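Local coordinates for Aureochrome1-like protein (Ochromonas danica, PDB 6I20) that probably senses blue light through a flavin mononucleotide held in a PAS-fold LOV domain, as its aureochrome relatives do, at residues I20-I25 with V109-G114; W94-I99 with C117-D122. One frame throughout, in Å; residues are numbered along the deposited sequence. Where two conformers were deposited one is given.

Both contacts belong to the five-stranded antiparallel sheet of the PAS fold and share its middle strand, 109-119. Contact 1 joins the start of this strand to strand 18-21 on one flank; contact 2 joins its end to strand 92-103 on the other. Along the chain the segments alternate: 20-25, 94-99, 109-114, 117-122. The centres lie about 21 Å apart, on opposite sides of the centre of the chain, yet the contacts meet by packing between Leu-113 and Ile-99. Both touch the flavin, and neighbouring strands of one sheet line its pocket, contact 1 through 109-119 and 18-21 at the methyl end, contact 2 through 92-103 along the ring to O4.

Contact 1. Residues I20-I25 with V109-G114. With FMN (flavin mononucleotide), chain E.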
ATOM      1  N   ILE A  20       5.149  -2.289   4.658  1.00 12.92           N
ATOM      2  CA  ILE A  20       5.989  -3.332   4.073  0.50 12.72           C
ATOM      3  C   ILE A  20       5.257  -4.662   4.273  1.00 12.80           C
ATOM      4  O   ILE A  20       4.815  -4.940   5.404  1.00 12.95           O
ATOM      5  CB  ILE A  20       7.363  -3.403   4.792  0.50 14.19           C
ATOM      6  CG1 ILE A  20       8.001  -2.007   4.858  0.50 14.24           C
ATOM      7  CG2 ILE A  20       8.257  -4.390   4.078  0.50 14.85           C
ATOM      8  CD1 ILE A  20       8.251  -1.402   3.498  0.50 13.90           C
ATOM      9  N   SER A  21       5.150  -5.473   3.210  1.00 12.06           N
ATOM     10  CA  SER A  21       4.539  -6.797   3.319  1.00 12.44           C
ATOM     11  C   SER A  21       5.587  -7.870   3.077  1.00 13.23           C
ATOM     12  O   SER A  21       6.685  -7.583   2.562  1.00 13.97           O
ATOM     13  CB  SER A  21       3.394  -6.988   2.321  1.00 14.64           C
ATOM     14  OG  SER A  21       3.891  -7.230   0.997  1.00 15.32           O
ATOM     15  N   ASP A  22       5.276  -9.092   3.452  1.00 14.35           N
ATOM     16  CA  ASP A  22       6.159 -10.243   3.270  1.00 15.37           C
ATOM     17  C   ASP A  22       5.442 -11.362   2.527  1.00 15.52           C
ATOM     18  O   ASP A  22       4.623 -12.066   3.118  1.00 16.37           O
ATOM     19  CB  ASP A  22       6.686 -10.748   4.618  1.00 16.58           C
ATOM     20  CG  ASP A  22       7.735 -11.865   4.490  1.00 19.19           C
ATOM     21  OD1 ASP A  22       7.839 -12.519   3.437  1.00 19.84           O
ATOM     22  OD2 ASP A  22       8.476 -12.094   5.477  1.00 23.66           O
ATOM     23  N   PRO A  23       5.760 -11.565   1.240  1.00 15.77           N
ATOM     24  CA  PRO A  23       5.030 -12.540   0.448  1.00 17.07           C
ATOM     25  C   PRO A  23       5.305 -13.994   0.797  1.00 17.73           C
ATOM     26  O   PRO A  23       4.589 -14.862   0.343  1.00 19.20           O
ATOM     27  CB  PRO A  23       5.436 -12.226  -0.972  1.00 18.83           C
ATOM     28  CG  PRO A  23       6.817 -11.646  -0.830  1.00 18.59           C
ATOM     29  CD  PRO A  23       6.772 -10.841   0.428  1.00 16.48           C
ATOM     30  N   SER A  24       6.345 -14.275   1.567  1.00 17.88           N
ATOM     31  CA  SER A  24       6.595 -15.642   2.033  1.00 18.89           C
ATOM     32  C   SER A  24       5.685 -16.071   3.183  1.00 18.37           C
ATOM     33  O   SER A  24       5.634 -17.262   3.517  1.00 19.13           O
ATOM     34  CB  SER A  24       8.055 -15.841   2.419  1.00 21.52           C
ATOM     35  OG  SER A  24       8.335 -15.189   3.623  1.00 24.39           O
ATOM     36  N   ILE A  25       5.004 -15.100   3.801  1.00 17.52           N
ATOM     37  CA  ILE A  25       4.042 -15.455   4.878  1.00 18.50           C
ATOM     38  C   ILE A  25       2.681 -15.600   4.216  1.00 18.68           C
ATOM     39  O   ILE A  25       2.340 -14.810   3.319  1.00 17.82           O
ATOM     40  CB  ILE A  25       4.059 -14.336   5.938  1.00 18.86           C
ATOM     41  CG1 ILE A  25       5.470 -14.126   6.493  1.00 20.10           C
ATOM     42  CG2 ILE A  25       3.081 -14.651   7.049  1.00 20.29           C
ATOM     43  CD1 ILE A  25       5.599 -12.997   7.492  1.00 20.13           C
ATOM     44  N   VAL A 109      12.612 -11.078  -4.938  1.00 18.66           N
ATOM     45  CA  VAL A 109      11.707 -10.244  -4.159  1.00 17.88           C
ATOM     46  C   VAL A 109      11.734 -10.752  -2.717  1.00 17.59           C
ATOM     47  O   VAL A 109      11.400 -11.921  -2.438  1.00 20.60           O
ATOM     48  CB  VAL A 109      10.278 -10.256  -4.735  1.00 19.62           C
ATOM     49  CG1 VAL A 109       9.349  -9.463  -3.853  1.00 19.92           C
ATOM     50  CG2 VAL A 109      10.318  -9.746  -6.164  1.00 20.48           C
ATOM     51  N   VAL A 110      12.057  -9.875  -1.779  1.00 15.46           N
ATOM     52  CA  VAL A 110      12.075 -10.212  -0.365  1.00 15.92           C
ATOM     53  C   VAL A 110      10.863  -9.605   0.316  1.00 15.11           C
ATOM     54  O   VAL A 110      10.244 -10.231   1.200  1.00 16.49           O
ATOM     55  CB  VAL A 110      13.390  -9.753   0.319  1.00 16.99           C
ATOM     56  CG1 VAL A 110      13.407 -10.126   1.789  1.00 17.60           C
ATOM     57  CG2 VAL A 110      14.572 -10.436  -0.338  1.00 19.04           C
ATOM     58  N   ASN A 111      10.495  -8.402  -0.038  1.00 14.42           N
ATOM     59  CA  ASN A 111       9.363  -7.704   0.564  1.00 13.78           C
ATOM     60  C   ASN A 111       8.693  -6.859  -0.507  1.00 13.18           C
ATOM     61  O   ASN A 111       9.288  -6.590  -1.569  1.00 14.34           O
ATOM     62  CB  ASN A 111       9.790  -6.781   1.729  1.00 14.27           C
ATOM     63  CG  ASN A 111      10.271  -7.531   2.953  1.00 14.67           C
ATOM     64  OD1 ASN A 111      11.482  -7.567   3.243  1.00 15.88           O
ATOM     65  ND2 ASN A 111       9.346  -8.116   3.721  1.00 15.38           N
ATOM     66  N   TYR A 112       7.468  -6.390  -0.231  1.00 13.09           N
ATOM     67  CA  TYR A 112       6.881  -5.327  -1.025  1.00 12.84           C
ATOM     68  C   TYR A 112       6.704  -4.075  -0.196  1.00 12.68           C
ATOM     69  O   TYR A 112       6.412  -4.147   1.005  1.00 13.48           O
ATOM     70  CB  TYR A 112       5.502  -5.732  -1.576  1.00 13.75           C
ATOM     71  CG  TYR A 112       5.582  -6.839  -2.585  1.00 14.76           C
ATOM     72  CD1 TYR A 112       5.942  -6.592  -3.892  1.00 16.17           C
ATOM     73  CD2 TYR A 112       5.257  -8.137  -2.251  1.00 16.56           C
ATOM     74  CE1 TYR A 112       6.035  -7.617  -4.812  1.00 17.85           C
ATOM     75  CE2 TYR A 112       5.342  -9.161  -3.180  1.00 18.41           C
ATOM     76  CZ  TYR A 112       5.743  -8.916  -4.452  1.00 18.77           C
ATOM     77  OH  TYR A 112       5.828  -9.962  -5.361  1.00 22.54           O
ATOM     78  N   LEU A 113       6.914  -2.933  -0.853  1.00 13.22           N
ATOM     79  CA  LEU A 113       6.680  -1.634  -0.287  1.00 13.40           C
ATOM     80  C   LEU A 113       5.395  -1.090  -0.869  1.00 13.25           C
ATOM     81  O   LEU A 113       5.210  -1.138  -2.083  1.00 14.96           O
ATOM     82  CB  LEU A 113       7.840  -0.698  -0.682  1.00 14.65           C
ATOM     83  CG  LEU A 113       7.690   0.777  -0.340  1.00 15.53           C
ATOM     84  CD1 LEU A 113       7.641   0.968   1.153  1.00 16.49           C
ATOM     85  CD2 LEU A 113       8.834   1.568  -0.969  1.00 16.67           C
ATOM     86  N   GLY A 114       4.543  -0.523  -0.014  1.00 12.70           N
ATOM     87  CA  GLY A 114       3.364   0.183  -0.497  1.00 13.11           C
ATOM     88  C   GLY A 114       3.315   1.550   0.131  1.00 13.40           C
ATOM     89  O   GLY A 114       3.457   1.686   1.345  1.00 15.88           O
TER
HETATM   90  N1  FMN E 401      -4.713  -2.238  -1.197  1.00 14.14           N
HETATM   91  C2  FMN E 401      -5.410  -1.131  -0.860  1.00 15.04           C
HETATM   92  O2  FMN E 401      -6.624  -1.081  -1.169  1.00 15.88           O
HETATM   93  N3  FMN E 401      -4.869  -0.085  -0.189  1.00 14.04           N
HETATM   94  C4  FMN E 401      -3.551  -0.065   0.175  1.00 13.47           C
HETATM   95  O4  FMN E 401      -3.069   0.956   0.735  1.00 14.05           O
HETATM   96  C4A FMN E 401      -2.778  -1.222  -0.125  1.00 12.54           C
HETATM   97  N5  FMN E 401      -1.456  -1.275   0.235  1.00 12.87           N
HETATM   98  C5A FMN E 401      -0.742  -2.360  -0.151  1.00 12.63           C
HETATM   99  C6  FMN E 401       0.628  -2.447   0.178  1.00 12.73           C
HETATM  100  C7  FMN E 401       1.390  -3.509  -0.182  1.00 13.05           C
HETATM  101  C7M FMN E 401       2.895  -3.554   0.165  1.00 14.11           C
HETATM  102  C8  FMN E 401       0.815  -4.602  -0.917  1.00 14.41           C
HETATM  103  C8M FMN E 401       1.645  -5.773  -1.334  1.00 15.82           C
HETATM  104  C9  FMN E 401      -0.517  -4.545  -1.248  1.00 13.87           C
HETATM  105  C9A FMN E 401      -1.311  -3.456  -0.915  1.00 13.55           C
HETATM  106  N10 FMN E 401      -2.700  -3.430  -1.203  1.00 13.93           N
HETATM  107  C10 FMN E 401      -3.402  -2.306  -0.874  1.00 13.77           C
HETATM  108  C1' FMN E 401      -3.316  -4.447  -2.046  1.00 14.58           C
HETATM  109  C2' FMN E 401      -3.893  -5.665  -1.317  1.00 14.93           C
HETATM  110  O2' FMN E 401      -3.045  -5.969  -0.199  1.00 16.28           O
HETATM  111  C3' FMN E 401      -3.920  -6.854  -2.265  1.00 18.57           C
HETATM  112  O3' FMN E 401      -2.623  -7.112  -2.830  1.00 19.98           O
HETATM  113  C4' FMN E 401      -4.922  -6.744  -3.393  1.00 21.25           C
HETATM  114  O4' FMN E 401      -6.206  -6.446  -2.817  1.00 22.00           O
HETATM  115  C5' FMN E 401      -5.033  -8.100  -4.167  1.00 23.93           C
HETATM  116  O5' FMN E 401      -4.945  -9.228  -3.233  1.00 26.31           O
HETATM  117  P   FMN E 401      -5.634 -10.610  -3.699  0.80 27.53           P
HETATM  118  O1P FMN E 401      -5.486 -11.548  -2.565  0.80 27.92           O
HETATM  119  O2P FMN E 401      -7.036 -10.289  -4.014  0.80 31.40           O
HETATM  120  O3P FMN E 401      -4.837 -11.004  -4.935  0.80 31.28           O
HETATM  121  O   HOH W   1       9.793  -9.734   6.205  1.00 19.81           O
HETATM  122  O   HOH W   2      10.247 -12.717   2.112  1.00 31.07           O
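Ser-21 and Tyr-112 form an antiparallel hydrogen-bonded pair that joins strand 18-21 to the middle strand, 109-119, of the PAS sheet, beside the methyl groups of the flavin. Ser-21 N donates to Tyr-112 O (2.9 Å). Ser-21 O is gripped from opposite faces of its plane, by Tyr-112 N at 3.1 Å and by the side-chain Asn-111 ND2 at 3.0 Å, the latter bond fairly straight (163°). Asn-111 has CG beside its own backbone N (chi1 -69°), which carries the amide across to strand 18-21; OD1 is bonded to Tyr-5 OH, and the two ends together fix the rotation of the amide. On the same face as Leu-113, Ile-20 sends CD1 obliquely against Leu-113 CD1. On the other face Ser-21 OG lies at the edge of the Tyr-112 ring, in its plane and 3.4 Å from Tyr-112 CB; it is bonded to Asn-28 and lies 3.5 Å from FMN C8M. Val-109 CG1 covers one face of the ring near its rim, and Pro-23 CG comes obliquely to Tyr-112 CE2 (3.7 Å). Beyond the strand, Asp-22 OD1 takes Ser-24 N (3.0 Å) in an Asx turn and Ser-24 OG at 2.7 Å, while water bridges lead from OD1 to Val-110 O and from OD2 to Asn-111 ND2. With an alanine in place of Asp-22, Ser-24 N and OG would probably lose their shared acceptor and both water bridges their anchor, leaving the turn little more than its backbone bond from Ile-25 N to Asp-22 O. Around the pair, Ile-20 bonds through its backbone to strand 30-33, Val-110 and Asn-111 face Leu-102 of strand 92-103 in a classic beta bulge, and helix 6-13 packs on Ile-20 and Leu-113.

Contact 2. Residues W94-I99 with C117-D122; sequences WNQLFI and CKVSED. With FMN (flavin mononucleotide), chain E; EDO (1,2-ethanediol), chain F.
Gln-96 pairs with Cys-117, and Trp-94 lies beside Val-119, at the open end of the PAS beta hairpin 92-103/109-119, where the last strand passes into the C-terminal helix 121-130. Gln-96 and Cys-117 exchange two backbone bonds, Gln-96 N to Cys-117 O at 2.8 Å and Cys-117 N to Gln-96 O at 3.0 Å. Farther out, Val-119 N donates to Trp-94 O (3.0 Å, 167°), but a water spans Trp-94 N and Val-119 O where the strands begin to part. Side chains of these four residues share one face of the sheet. Val-119 divides its methyl groups there: CG2 lies 3.8 Å from Trp-94 CB, and CG1 lies 3.9 Å from Gln-96 CB. The pyrrole part of the Trp-94 indole then crosses Glu-121 obliquely, with Trp-94 NE1 3.8 Å from Glu-121 CG, so that it meets the aliphatic part of the glutamate, while a water between NE1 and OE1 is held only weakly. The indole also rests on Ala-124, Lys-125 and Leu-128, placing the helix against this face. Gln-96, its CG anti to the backbone N (chi1 -179°), extends to Tyr-123, whose OH is bonded to OE1. Ser-120 is the N-cap of the helix, its OG taking Tyr-123 N. The opposite face of strand 92-103 looks into the flavin pocket. Leu-97 brings CD2 to 3.5 Å from FMN C4A, against the flat of the isoalloxazine, and Ile-99 reaches its dimethylbenzene side. Asn-95 completes this row: ND2 has a bond to Asn-85 OD1 and makes a weak, bent one (128°) to FMN O4 at 3.1 Å.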
ATOM      1  N   TRP A  94      -9.681   8.771  -1.297  1.00 19.13           N
ATOM      2  CA  TRP A  94      -8.992   8.295  -2.504  1.00 18.65           C
ATOM      3  C   TRP A  94      -7.513   8.134  -2.192  1.00 17.66           C
ATOM      4  O   TRP A  94      -6.894   9.046  -1.636  1.00 18.63           O
ATOM      5  CB  TRP A  94      -9.199   9.252  -3.674  1.00 19.74           C
ATOM      6  CG  TRP A  94     -10.591   9.203  -4.205  1.00 21.79           C
ATOM      7  CD1 TRP A  94     -11.645  10.001  -3.853  1.00 25.17           C
ATOM      8  CD2 TRP A  94     -11.099   8.245  -5.119  1.00 21.52           C
ATOM      9  NE1 TRP A  94     -12.773   9.617  -4.536  1.00 27.34           N
ATOM     10  CE2 TRP A  94     -12.469   8.540  -5.318  1.00 24.56           C
ATOM     11  CE3 TRP A  94     -10.539   7.167  -5.796  1.00 21.91           C
ATOM     12  CZ2 TRP A  94     -13.258   7.807  -6.183  1.00 25.74           C
ATOM     13  CZ3 TRP A  94     -11.294   6.476  -6.678  1.00 24.11           C
ATOM     14  CH2 TRP A  94     -12.644   6.794  -6.870  1.00 25.12           C
ATOM     15  N   ASN A  95      -6.971   6.988  -2.569  1.00 16.20           N
ATOM     16  CA  ASN A  95      -5.596   6.600  -2.267  1.00 16.09           C
ATOM     17  C   ASN A  95      -4.869   6.439  -3.600  1.00 16.35           C
ATOM     18  O   ASN A  95      -5.190   5.563  -4.393  1.00 16.42           O
ATOM     19  CB  ASN A  95      -5.639   5.265  -1.506  1.00 15.06           C
ATOM     20  CG  ASN A  95      -4.294   4.697  -1.120  1.00 15.19           C
ATOM     21  OD1 ASN A  95      -3.246   5.276  -1.424  1.00 16.59           O
ATOM     22  ND2 ASN A  95      -4.311   3.570  -0.408  1.00 15.77           N
ATOM     23  N   GLN A  96      -3.838   7.284  -3.834  1.00 16.88           N
ATOM     24  CA  GLN A  96      -2.865   7.017  -4.899  1.00 16.82           C
ATOM     25  C   GLN A  96      -1.812   6.134  -4.302  1.00 15.67           C
ATOM     26  O   GLN A  96      -1.034   6.565  -3.410  1.00 16.38           O
ATOM     27  CB  GLN A  96      -2.271   8.310  -5.461  1.00 17.32           C
ATOM     28  CG  GLN A  96      -1.298   8.021  -6.582  1.00 18.70           C
ATOM     29  CD  GLN A  96      -0.733   9.295  -7.164  1.00 20.50           C
ATOM     30  OE1 GLN A  96      -1.462  10.059  -7.705  1.00 23.60           O
ATOM     31  NE2 GLN A  96       0.561   9.509  -7.014  1.00 22.35           N
ATOM     32  N   LEU A  97      -1.860   4.851  -4.692  1.00 15.31           N
ATOM     33  CA  LEU A  97      -1.105   3.781  -4.101  1.00 14.07           C
ATOM     34  C   LEU A  97       0.015   3.357  -5.033  1.00 14.90           C
ATOM     35  O   LEU A  97      -0.218   3.067  -6.181  1.00 16.26           O
ATOM     36  CB  LEU A  97      -2.055   2.585  -3.887  1.00 15.10           C
ATOM     37  CG  LEU A  97      -1.436   1.300  -3.415  1.00 15.60           C
ATOM     38  CD1 LEU A  97      -0.773   1.418  -2.044  1.00 15.63           C
ATOM     39  CD2 LEU A  97      -2.509   0.199  -3.366  1.00 16.51           C
ATOM     40  N   PHE A  98       1.228   3.320  -4.487  1.00 14.12           N
ATOM     41  CA  PHE A  98       2.424   2.831  -5.202  1.00 14.26           C
ATOM     42  C   PHE A  98       2.876   1.540  -4.548  1.00 13.34           C
ATOM     43  O   PHE A  98       3.053   1.513  -3.326  1.00 13.80           O
ATOM     44  CB  PHE A  98       3.543   3.876  -5.006  1.00 15.24           C
ATOM     45  CG  PHE A  98       4.930   3.406  -5.395  1.00 16.51           C
ATOM     46  CD1 PHE A  98       5.182   2.942  -6.668  1.00 17.41           C
ATOM     47  CD2 PHE A  98       5.964   3.449  -4.492  1.00 17.00           C
ATOM     48  CE1 PHE A  98       6.479   2.554  -7.027  1.00 17.64           C
ATOM     49  CE2 PHE A  98       7.238   3.076  -4.857  1.00 16.93           C
ATOM     50  CZ  PHE A  98       7.486   2.603  -6.102  1.00 17.01           C
ATOM     51  N   ILE A  99       3.089   0.496  -5.351  1.00 13.78           N
ATOM     52  CA  ILE A  99       3.606  -0.763  -4.811  0.50 14.87           C
ATOM     53  C   ILE A  99       4.820  -1.165  -5.624  1.00 15.35           C
ATOM     54  O   ILE A  99       4.827  -1.105  -6.852  1.00 18.17           O
ATOM     55  CB  ILE A  99       2.536  -1.889  -4.770  0.50 15.68           C
ATOM     56  CG1 ILE A  99       1.335  -1.428  -3.960  0.50 14.35           C
ATOM     57  CG2 ILE A  99       3.088  -3.170  -4.158  0.50 16.92           C
ATOM     58  CD1 ILE A  99       0.123  -2.362  -4.077  0.50 15.45           C
ATOM     59  N   CYS A 117      -0.927   7.766  -0.686  1.00 17.64           N
ATOM     60  CA  CYS A 117      -1.154   9.200  -0.651  0.80 18.82           C
ATOM     61  C   CYS A 117      -2.599   9.536  -0.832  1.00 18.37           C
ATOM     62  O   CYS A 117      -3.236   9.178  -1.827  1.00 19.01           O
ATOM     63  CB  CYS A 117      -0.339   9.884  -1.737  0.80 21.09           C
ATOM     64  SG  CYS A 117      -0.542  11.679  -1.671  0.80 25.30           S
ATOM     65  N   LYS A 118      -3.166  10.209   0.157  1.00 18.90           N
ATOM     66  CA  LYS A 118      -4.533  10.682   0.048  0.50 19.88           C
ATOM     67  C   LYS A 118      -4.585  11.784  -1.001  1.00 20.85           C
ATOM     68  O   LYS A 118      -3.807  12.740  -0.950  1.00 22.73           O
ATOM     69  CB  LYS A 118      -5.097  11.188   1.380  0.50 21.32           C
ATOM     70  CG  LYS A 118      -6.515  11.735   1.270  0.50 22.86           C
ATOM     71  CD  LYS A 118      -7.161  11.948   2.637  0.50 23.62           C
ATOM     72  CE  LYS A 118      -6.553  13.149   3.363  0.50 25.23           C
ATOM     73  NZ  LYS A 118      -6.750  14.403   2.607  0.50 27.43           N
ATOM     74  N   VAL A 119      -5.500  11.645  -1.940  1.00 20.65           N
ATOM     75  CA  VAL A 119      -5.722  12.625  -2.998  1.00 21.91           C
ATOM     76  C   VAL A 119      -7.193  13.053  -3.047  1.00 22.88           C
ATOM     77  O   VAL A 119      -8.055  12.335  -2.534  1.00 23.63           O
ATOM     78  CB  VAL A 119      -5.233  12.099  -4.365  1.00 22.31           C
ATOM     79  CG1 VAL A 119      -3.765  11.734  -4.291  1.00 22.04           C
ATOM     80  CG2 VAL A 119      -6.028  10.904  -4.848  1.00 22.12           C
ATOM     81  N   SER A 120      -7.480  14.196  -3.661  1.00 25.02           N
ATOM     82  CA  SER A 120      -8.853  14.686  -3.756  1.00 27.00           C
ATOM     83  C   SER A 120      -9.631  13.879  -4.776  1.00 27.38           C
ATOM     84  O   SER A 120      -9.062  13.238  -5.645  1.00 27.23           O
ATOM     85  CB  SER A 120      -8.873  16.166  -4.145  1.00 30.19           C
ATOM     86  OG  SER A 120      -8.372  16.390  -5.467  1.00 32.49           O
ATOM     87  N   GLU A 121     -10.950  13.936  -4.666  1.00 29.54           N
ATOM     88  CA  GLU A 121     -11.847  13.302  -5.630  1.00 29.56           C
ATOM     89  C   GLU A 121     -11.603  13.866  -7.043  1.00 30.27           C
ATOM     90  O   GLU A 121     -11.566  13.104  -8.014  1.00 29.62           O
ATOM     91  CB  GLU A 121     -13.294  13.542  -5.201  1.00 31.98           C
ATOM     92  CG  GLU A 121     -14.334  12.761  -5.971  1.00 32.62           C
ATOM     93  CD  GLU A 121     -15.745  13.102  -5.496  1.00 30.05           C
ATOM     94  OE1 GLU A 121     -16.087  12.798  -4.372  1.00 35.04           O
ATOM     95  OE2 GLU A 121     -16.455  13.719  -6.274  1.00 43.22           O
ATOM     96  N   ASP A 122     -11.403  15.183  -7.155  1.00 30.91           N
ATOM     97  CA  ASP A 122     -11.123  15.797  -8.444  1.00 32.94           C
ATOM     98  C   ASP A 122      -9.803  15.288  -9.018  1.00 30.62           C
ATOM     99  O   ASP A 122      -9.731  14.955 -10.194  1.00 32.99           O
ATOM    100  CB  ASP A 122     -11.084  17.325  -8.346  1.00 34.95           C
ATOM    101  CG  ASP A 122     -12.472  17.976  -8.315  1.00 34.88           C
ATOM    102  OD1 ASP A 122     -13.531  17.309  -8.356  1.00 40.49           O
ATOM    103  OD2 ASP A 122     -12.467  19.189  -8.270  1.00 39.95           O
TER
HETATM  104  N1  FMN E 401      -4.713  -2.238  -1.197  1.00 14.14           N
HETATM  105  C2  FMN E 401      -5.410  -1.131  -0.860  1.00 15.04           C
HETATM  106  O2  FMN E 401      -6.624  -1.081  -1.169  1.00 15.88           O
HETATM  107  N3  FMN E 401      -4.869  -0.085  -0.189  1.00 14.04           N
HETATM  108  C4  FMN E 401      -3.551  -0.065   0.175  1.00 13.47           C
HETATM  109  O4  FMN E 401      -3.069   0.956   0.735  1.00 14.05           O
HETATM  110  C4A FMN E 401      -2.778  -1.222  -0.125  1.00 12.54           C
HETATM  111  N5  FMN E 401      -1.456  -1.275   0.235  1.00 12.87           N
HETATM  112  C5A FMN E 401      -0.742  -2.360  -0.151  1.00 12.63           C
HETATM  113  C6  FMN E 401       0.628  -2.447   0.178  1.00 12.73           C
HETATM  114  C7  FMN E 401       1.390  -3.509  -0.182  1.00 13.05           C
HETATM  115  C7M FMN E 401       2.895  -3.554   0.165  1.00 14.11           C
HETATM  116  C8  FMN E 401       0.815  -4.602  -0.917  1.00 14.41           C
HETATM  117  C8M FMN E 401       1.645  -5.773  -1.334  1.00 15.82           C
HETATM  118  C9  FMN E 401      -0.517  -4.545  -1.248  1.00 13.87           C
HETATM  119  C9A FMN E 401      -1.311  -3.456  -0.915  1.00 13.55           C
HETATM  120  N10 FMN E 401      -2.700  -3.430  -1.203  1.00 13.93           N
HETATM  121  C10 FMN E 401      -3.402  -2.306  -0.874  1.00 13.77           C
HETATM  122  C1' FMN E 401      -3.316  -4.447  -2.046  1.00 14.58           C
HETATM  123  C2' FMN E 401      -3.893  -5.665  -1.317  1.00 14.93           C
HETATM  124  O2' FMN E 401      -3.045  -5.969  -0.199  1.00 16.28           O
HETATM  125  C3' FMN E 401      -3.920  -6.854  -2.265  1.00 18.57           C
HETATM  126  O3' FMN E 401      -2.623  -7.112  -2.830  1.00 19.98           O
HETATM  127  C4' FMN E 401      -4.922  -6.744  -3.393  1.00 21.25           C
HETATM  128  O4' FMN E 401      -6.206  -6.446  -2.817  1.00 22.00           O
HETATM  129  C5' FMN E 401      -5.033  -8.100  -4.167  1.00 23.93           C
HETATM  130  O5' FMN E 401      -4.945  -9.228  -3.233  1.00 26.31           O
HETATM  131  P   FMN E 401      -5.634 -10.610  -3.699  0.80 27.53           P
HETATM  132  O1P FMN E 401      -5.486 -11.548  -2.565  0.80 27.92           O
HETATM  133  O2P FMN E 401      -7.036 -10.289  -4.014  0.80 31.40           O
HETATM  134  O3P FMN E 401      -4.837 -11.004  -4.935  0.80 31.28           O
HETATM  135  C1  EDO F 402      -2.049  11.569   4.752  1.00 33.47           C
HETATM  136  O1  EDO F 402      -0.938  11.859   5.583  1.00 44.96           O
HETATM  137  C2  EDO F 402      -1.832  12.261   3.410  1.00 32.85           C
HETATM  138  O2  EDO F 402      -1.568  11.344   2.337  1.00 28.89           O
HETATM  139  O   HOH W   3      -9.897  11.594  -0.659  1.00 26.94           O
HETATM  140  O   HOH W   4     -15.632   9.754  -2.952  1.00 49.20           O